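Class B carbapenemase GOB-18 (PDB 5K0W) probably hydrolyses beta-lactam antibiotics, carbapenems among them, as a class B3 metallo-beta-lactamase with two zinc ions in its active site. Local coordinates at residues K207-V212 with L280-K285; D135-K140 with V203-K208. All blocks are in the same frame, centred on the assembly; numbering follows the deposited sequence.

Contact 1. Residues K207-V212 with L280-K285; sequences KKFSEV and LNKIKK
Lys282, near the end of the C-terminal helix 265-284, lays its side chain over the Phe209 ring and bonds to the backbone of Lys207, joining the last helix of this metallo-beta-lactamase fold to the loop between strand 192-198 and helix 218-230. From CB, which points toward the loop, the chain continues with CG anti to the backbone N (chi1 175°), which sends it off the helix and across to the ring. CD comes to 4.0 Å from Phe209 CZ. Next, CE sits over one face, displaced toward the rim, 3.8 Å from Phe209 CE1; this is a CH-pi contact. The chain then bends at its last torsion (chi4 74°), and NZ donates to Lys207 O at 2.8 Å. The ammonium arrives well above the carbonyl plane, so the bond does not follow a lone pair. Its distance from the ring leaves at most a weak cation-pi attraction.

Ile283 takes the edge of the same ring: its CG2 lies near the ring plane, 3.6 Å from Phe209 CE2. Ile218 and Gln219 of helix 218-230 also pack on Phe209. Farther out, the extended Lys208 chain crosses the Lys285 side chain at a slant, and Lys208 NZ packs 3.5 Å from Lys285 O. The Lys285 chain is bent, its NZ weakly bonded to Lys282 O at 3.4 Å.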
loop_
_atom_site.group_PDB
_atom_site.type_symbol
_atom_site.label_atom_id
_atom_site.label_comp_id
_atom_site.label_asym_id
_atom_site.label_seq_id
_atom_site.Cartn_x
_atom_site.Cartn_y
_atom_site.Cartn_z
ATOM N N LYS A 207 0.190 19.278 13.827
ATOM C CA LYS A 207 -0.023 19.524 15.253
ATOM C C LYS A 207 0.542 18.401 16.174
ATOM O O LYS A 207 0.823 17.298 15.703
ATOM C CB LYS A 207 -1.519 19.786 15.530
ATOM C CG LYS A 207 -2.444 18.595 15.283
ATOM C CD LYS A 207 -3.903 18.922 15.614
ATOM C CE LYS A 207 -4.757 17.677 15.659
ATOM N NZ LYS A 207 -6.090 17.922 16.260
ATOM N N LYS A 208 0.686 18.696 17.486
ATOM C CA LYS A 208 1.189 17.795 18.541
ATOM C C LYS A 208 0.306 16.576 18.687
ATOM O O LYS A 208 -0.912 16.721 18.666
ATOM C CB LYS A 208 1.277 18.531 19.895
ATOM C CG LYS A 208 2.287 19.676 19.908
ATOM C CD LYS A 208 2.292 20.468 21.213
ATOM C CE LYS A 208 3.253 21.638 21.111
ATOM N NZ LYS A 208 3.445 22.321 22.413
ATOM N N PHE A 209 0.906 15.374 18.846
ATOM C CA PHE A 209 0.151 14.106 18.968
ATOM C C PHE A 209 -0.926 14.136 20.060
ATOM O O PHE A 209 -1.972 13.488 19.930
ATOM C CB PHE A 209 1.073 12.875 19.125
ATOM C CG PHE A 209 1.934 12.512 17.930
ATOM C CD1 PHE A 209 1.428 12.582 16.635
ATOM C CD2 PHE A 209 3.238 12.058 18.103
ATOM C CE1 PHE A 209 2.226 12.256 15.534
ATOM C CE2 PHE A 209 4.034 11.738 16.998
ATOM C CZ PHE A 209 3.520 11.832 15.721
ATOM N N SER A 210 -0.673 14.928 21.113
ATOM C CA SER A 210 -1.573 15.127 22.248
ATOM C C SER A 210 -2.851 15.865 21.816
ATOM O O SER A 210 -3.909 15.661 22.427
ATOM C CB SER A 210 -0.861 15.896 23.359
ATOM O OG SER A 210 -0.327 17.118 22.871
ATOM N N GLU A 211 -2.750 16.720 20.768
ATOM C CA GLU A 211 -3.881 17.457 20.227
ATOM C C GLU A 211 -4.772 16.522 19.377
ATOM O O GLU A 211 -5.969 16.775 19.250
ATOM C CB GLU A 211 -3.410 18.631 19.352
ATOM C CG GLU A 211 -2.639 19.747 20.038
ATOM C CD GLU A 211 -2.161 20.813 19.065
ATOM O OE1 GLU A 211 -0.930 21.023 18.955
ATOM O OE2 GLU A 211 -3.022 21.413 18.380
ATOM N N VAL A 212 -4.179 15.472 18.767
ATOM C CA VAL A 212 -4.863 14.513 17.886
ATOM C C VAL A 212 -5.753 13.593 18.716
ATOM O O VAL A 212 -5.435 12.416 18.922
ATOM C CB VAL A 212 -3.893 13.727 16.957
ATOM C CG1 VAL A 212 -4.639 13.090 15.795
ATOM C CG2 VAL A 212 -2.770 14.611 16.433
ATOM N N LEU A 280 10.840 11.151 16.614
ATOM C CA LEU A 280 11.318 11.499 17.946
ATOM C C LEU A 280 11.468 12.994 18.078
ATOM O O LEU A 280 11.127 13.531 19.129
ATOM C CB LEU A 280 12.630 10.790 18.306
ATOM C CG LEU A 280 12.567 9.272 18.454
ATOM C CD1 LEU A 280 13.921 8.626 18.129
ATOM C CD2 LEU A 280 12.035 8.857 19.831
ATOM N N ASN A 281 11.927 13.681 17.009
ATOM C CA ASN A 281 12.078 15.133 17.039
ATOM C C ASN A 281 10.732 15.817 17.204
ATOM O O ASN A 281 10.643 16.872 17.841
ATOM C CB ASN A 281 12.813 15.645 15.817
ATOM C CG ASN A 281 13.746 16.753 16.162
ATOM O OD1 ASN A 281 14.810 16.530 16.740
ATOM N ND2 ASN A 281 13.334 17.972 15.865
ATOM N N LYS A 282 9.668 15.181 16.679
ATOM C CA LYS A 282 8.296 15.679 16.808
ATOM C C LYS A 282 7.796 15.504 18.266
ATOM O O LYS A 282 7.251 16.454 18.838
ATOM C CB LYS A 282 7.358 15.000 15.784
ATOM C CG LYS A 282 5.900 15.382 15.948
ATOM C CD LYS A 282 5.128 15.342 14.658
ATOM C CE LYS A 282 3.677 15.723 14.848
ATOM N NZ LYS A 282 3.497 17.178 15.059
ATOM N N ILE A 283 8.008 14.303 18.862
ATOM C CA ILE A 283 7.577 14.018 20.234
ATOM C C ILE A 283 8.284 14.841 21.323
ATOM O O ILE A 283 7.696 15.054 22.387
ATOM C CB ILE A 283 7.439 12.517 20.572
ATOM C CG1 ILE A 283 8.790 11.843 20.778
ATOM C CG2 ILE A 283 6.617 11.795 19.533
ATOM C CD1 ILE A 283 8.906 11.116 22.070
ATOM N N LYS A 284 9.517 15.339 21.063
ATOM C CA LYS A 284 10.176 16.176 22.076
ATOM C C LYS A 284 9.421 17.467 22.376
ATOM O O LYS A 284 9.398 17.887 23.539
ATOM C CB LYS A 284 11.710 16.353 21.929
ATOM C CG LYS A 284 12.292 16.341 20.534
ATOM C CD LYS A 284 13.835 16.306 20.567
ATOM C CE LYS A 284 14.439 14.916 20.493
ATOM N NZ LYS A 284 15.264 14.723 19.264
ATOM N N LYS A 285 8.688 18.007 21.360
ATOM C CA LYS A 285 7.824 19.192 21.480
ATOM C C LYS A 285 6.630 18.969 22.454
ATOM O O LYS A 285 6.006 19.952 22.878
ATOM C CB LYS A 285 7.283 19.617 20.115
ATOM C CG LYS A 285 8.324 19.925 19.050
ATOM C CD LYS A 285 7.814 19.588 17.633
ATOM C CE LYS A 285 6.384 20.013 17.289
ATOM N NZ LYS A 285 5.395 18.902 17.468
#

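Contact 2. Residues D135-K140 with V203-K208; sequences DYEMGK and VIVDKK
Glu137 CG stands anti to the backbone N (chi1 178°), and a bend at chi2 (69°) carries the chain past Ile204, which runs alongside in the opposite direction. In that passage Ile204 CD1 packs 3.7 Å from Glu137 CB. Tyr136 has its CG between the backbone N and the carbonyl carbon (chi1 76°), which swings the ring to the loop, its OH 3.6 Å from Ile204 CG1. Val205 CG1 serves both residues, touching Tyr136 CE2 obliquely to the ring and Glu137 OE1.

The polar connection across the contact runs through a water. Lying at the ring edge, in its plane, it donates to Tyr136 OH at 2.7 Å and accepts from Ile204 N; the hydroxyl is also hydrogen-bonded to His175 O. Glu137 OE2 lies 3.9 Å from Asp206 OD1, an approach of like charges that the salt bridge from Lys140 NZ to Glu137 OE2 (3.0 Å) probably eases. Within 135-140, Asp135 OD1 accepts from Glu137 N, closing an Asx turn, and from Met138 N one residue further on, giving an Asx motif.

Ile204 also touches the zinc ligands His100 and His175, the nearest atom of its side chain about 5 Å from a zinc ion, so the contact borders the metal site. It joins the loop between helix 125-129 and strand 152-154 to the one following strand 192-198, with Ile218 and Tyr222 of helix 218-230 packed against Tyr136.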
loop_
_atom_site.group_PDB
_atom_site.type_symbol
_atom_site.label_atom_id
_atom_site.label_comp_id
_atom_site.label_asym_id
_atom_site.label_seq_id
_atom_site.Cartn_x
_atom_site.Cartn_y
_atom_site.Cartn_z
ATOM N N ASP A 135 -11.434 9.493 8.899
ATOM C CA ASP A 135 -9.972 9.633 9.002
ATOM C C ASP A 135 -9.575 10.798 9.916
ATOM O O ASP A 135 -10.052 11.917 9.721
ATOM C CB ASP A 135 -9.315 9.774 7.616
ATOM C CG ASP A 135 -7.809 9.547 7.626
ATOM O OD1 ASP A 135 -7.071 10.456 8.083
ATOM O OD2 ASP A 135 -7.364 8.461 7.176
ATOM N N TYR A 136 -8.702 10.518 10.914
ATOM C CA TYR A 136 -8.176 11.477 11.895
ATOM C C TYR A 136 -7.530 12.712 11.259
ATOM O O TYR A 136 -7.392 13.751 11.918
ATOM C CB TYR A 136 -7.209 10.772 12.860
ATOM C CG TYR A 136 -5.841 10.480 12.287
ATOM C CD1 TYR A 136 -5.625 9.373 11.483
ATOM C CD2 TYR A 136 -4.756 11.307 12.565
ATOM C CE1 TYR A 136 -4.361 9.087 10.977
ATOM C CE2 TYR A 136 -3.497 11.053 12.035
ATOM C CZ TYR A 136 -3.305 9.948 11.232
ATOM O OH TYR A 136 -2.050 9.689 10.741
ATOM N N GLU A 137 -7.134 12.599 9.994
ATOM C CA GLU A 137 -6.557 13.719 9.273
ATOM C C GLU A 137 -7.301 14.003 7.976
ATOM O O GLU A 137 -7.657 15.151 7.727
ATOM C CB GLU A 137 -5.032 13.543 9.064
ATOM C CG GLU A 137 -4.332 14.648 8.275
ATOM C CD GLU A 137 -4.184 16.035 8.882
ATOM O OE1 GLU A 137 -4.653 16.263 10.022
ATOM O OE2 GLU A 137 -3.573 16.896 8.211
ATOM N N MET A 138 -7.560 12.964 7.170
ATOM C CA MET A 138 -8.215 13.079 5.856
ATOM C C MET A 138 -9.731 13.342 5.879
ATOM O O MET A 138 -10.305 13.651 4.835
ATOM C CB MET A 138 -7.843 11.873 4.965
ATOM C CG MET A 138 -6.354 11.722 4.728
ATOM S SD MET A 138 -5.608 13.214 4.034
ATOM C CE MET A 138 -6.281 13.164 2.388
ATOM N N GLY A 139 -10.342 13.211 7.063
ATOM C CA GLY A 139 -11.767 13.432 7.307
ATOM C C GLY A 139 -12.202 14.864 7.063
ATOM O O GLY A 139 -13.338 15.094 6.636
ATOM N N LYS A 140 -11.285 15.841 7.291
ATOM C CA LYS A 140 -11.523 17.276 7.040
ATOM C C LYS A 140 -11.931 17.552 5.569
ATOM O O LYS A 140 -12.572 18.570 5.300
ATOM C CB LYS A 140 -10.317 18.140 7.455
ATOM C CG LYS A 140 -9.031 17.896 6.673
ATOM C CD LYS A 140 -7.915 18.774 7.219
ATOM C CE LYS A 140 -6.528 18.282 6.870
ATOM N NZ LYS A 140 -5.460 19.096 7.523
ATOM N N VAL A 203 4.788 10.893 9.148
ATOM C CA VAL A 203 3.830 11.673 9.958
ATOM C C VAL A 203 3.123 12.723 9.088
ATOM O O VAL A 203 3.787 13.608 8.555
ATOM C CB VAL A 203 4.455 12.270 11.265
ATOM C CG1 VAL A 203 3.432 13.091 12.058
ATOM C CG2 VAL A 203 5.040 11.173 12.141
ATOM N N ILE A 204 1.775 12.625 8.972
ATOM C CA ILE A 204 0.926 13.530 8.170
ATOM C C ILE A 204 0.312 14.713 8.949
ATOM O O ILE A 204 -0.179 15.668 8.326
ATOM C CB ILE A 204 -0.120 12.759 7.325
ATOM C CG1 ILE A 204 -1.205 12.084 8.215
ATOM C CG2 ILE A 204 0.606 11.739 6.427
ATOM C CD1 ILE A 204 -2.352 11.452 7.484
ATOM N N VAL A 205 0.344 14.642 10.296
ATOM C CA VAL A 205 -0.172 15.698 11.180
ATOM C C VAL A 205 0.890 16.754 11.492
ATOM O O VAL A 205 2.030 16.429 11.840
ATOM C CB VAL A 205 -0.916 15.209 12.455
ATOM C CG1 VAL A 205 -2.226 14.529 12.101
ATOM C CG2 VAL A 205 -0.045 14.308 13.331
ATOM N N ASP A 206 0.494 18.019 11.375
ATOM C CA ASP A 206 1.320 19.209 11.624
ATOM C C ASP A 206 1.307 19.579 13.128
ATOM O O ASP A 206 2.296 20.105 13.635
ATOM C CB ASP A 206 0.796 20.396 10.786
ATOM C CG ASP A 206 0.265 20.031 9.395
ATOM O OD1 ASP A 206 -0.838 19.396 9.312
ATOM O OD2 ASP A 206 0.918 20.411 8.394
ATOM N N LYS A 207 0.190 19.278 13.827
ATOM C CA LYS A 207 -0.023 19.524 15.253
ATOM C C LYS A 207 0.542 18.401 16.174
ATOM O O LYS A 207 0.823 17.298 15.703
ATOM C CB LYS A 207 -1.519 19.786 15.530
ATOM C CG LYS A 207 -2.444 18.595 15.283
ATOM C CD LYS A 207 -3.903 18.922 15.614
ATOM C CE LYS A 207 -4.757 17.677 15.659
ATOM N NZ LYS A 207 -6.090 17.922 16.260
ATOM N N LYS A 208 0.686 18.696 17.486
ATOM C CA LYS A 208 1.189 17.795 18.541
ATOM C C LYS A 208 0.306 16.576 18.687
ATOM O O LYS A 208 -0.912 16.721 18.666
ATOM C CB LYS A 208 1.277 18.531 19.895
ATOM C CG LYS A 208 2.287 19.676 19.908
ATOM C CD LYS A 208 2.292 20.468 21.213
ATOM C CE LYS A 208 3.253 21.638 21.111
ATOM N NZ LYS A 208 3.445 22.321 22.413
HETATM O O HOH W 1 0.303 10.966 11.153
#

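In the fold
Both are surface contacts, each with one buried residue among those that touch, and they share the loop that runs from strand 192-198 to helix 218-230. Contact 1 fastens its later part to the C-terminal helix; contact 2 sets its earlier part against the loop 135-140, nearer the zinc site. Their centres lie about 12 Å apart, and they touch at several points, among them Val212 CG1 on Tyr136 CD2 at 3.7 Å. The chemistry differs: a direct lysine-to-carbonyl bond in contact 1, a water bridge and mainly apolar packing in contact 2. Lysines dominate the polar side of the first, acidic groups with a lysine that of the second.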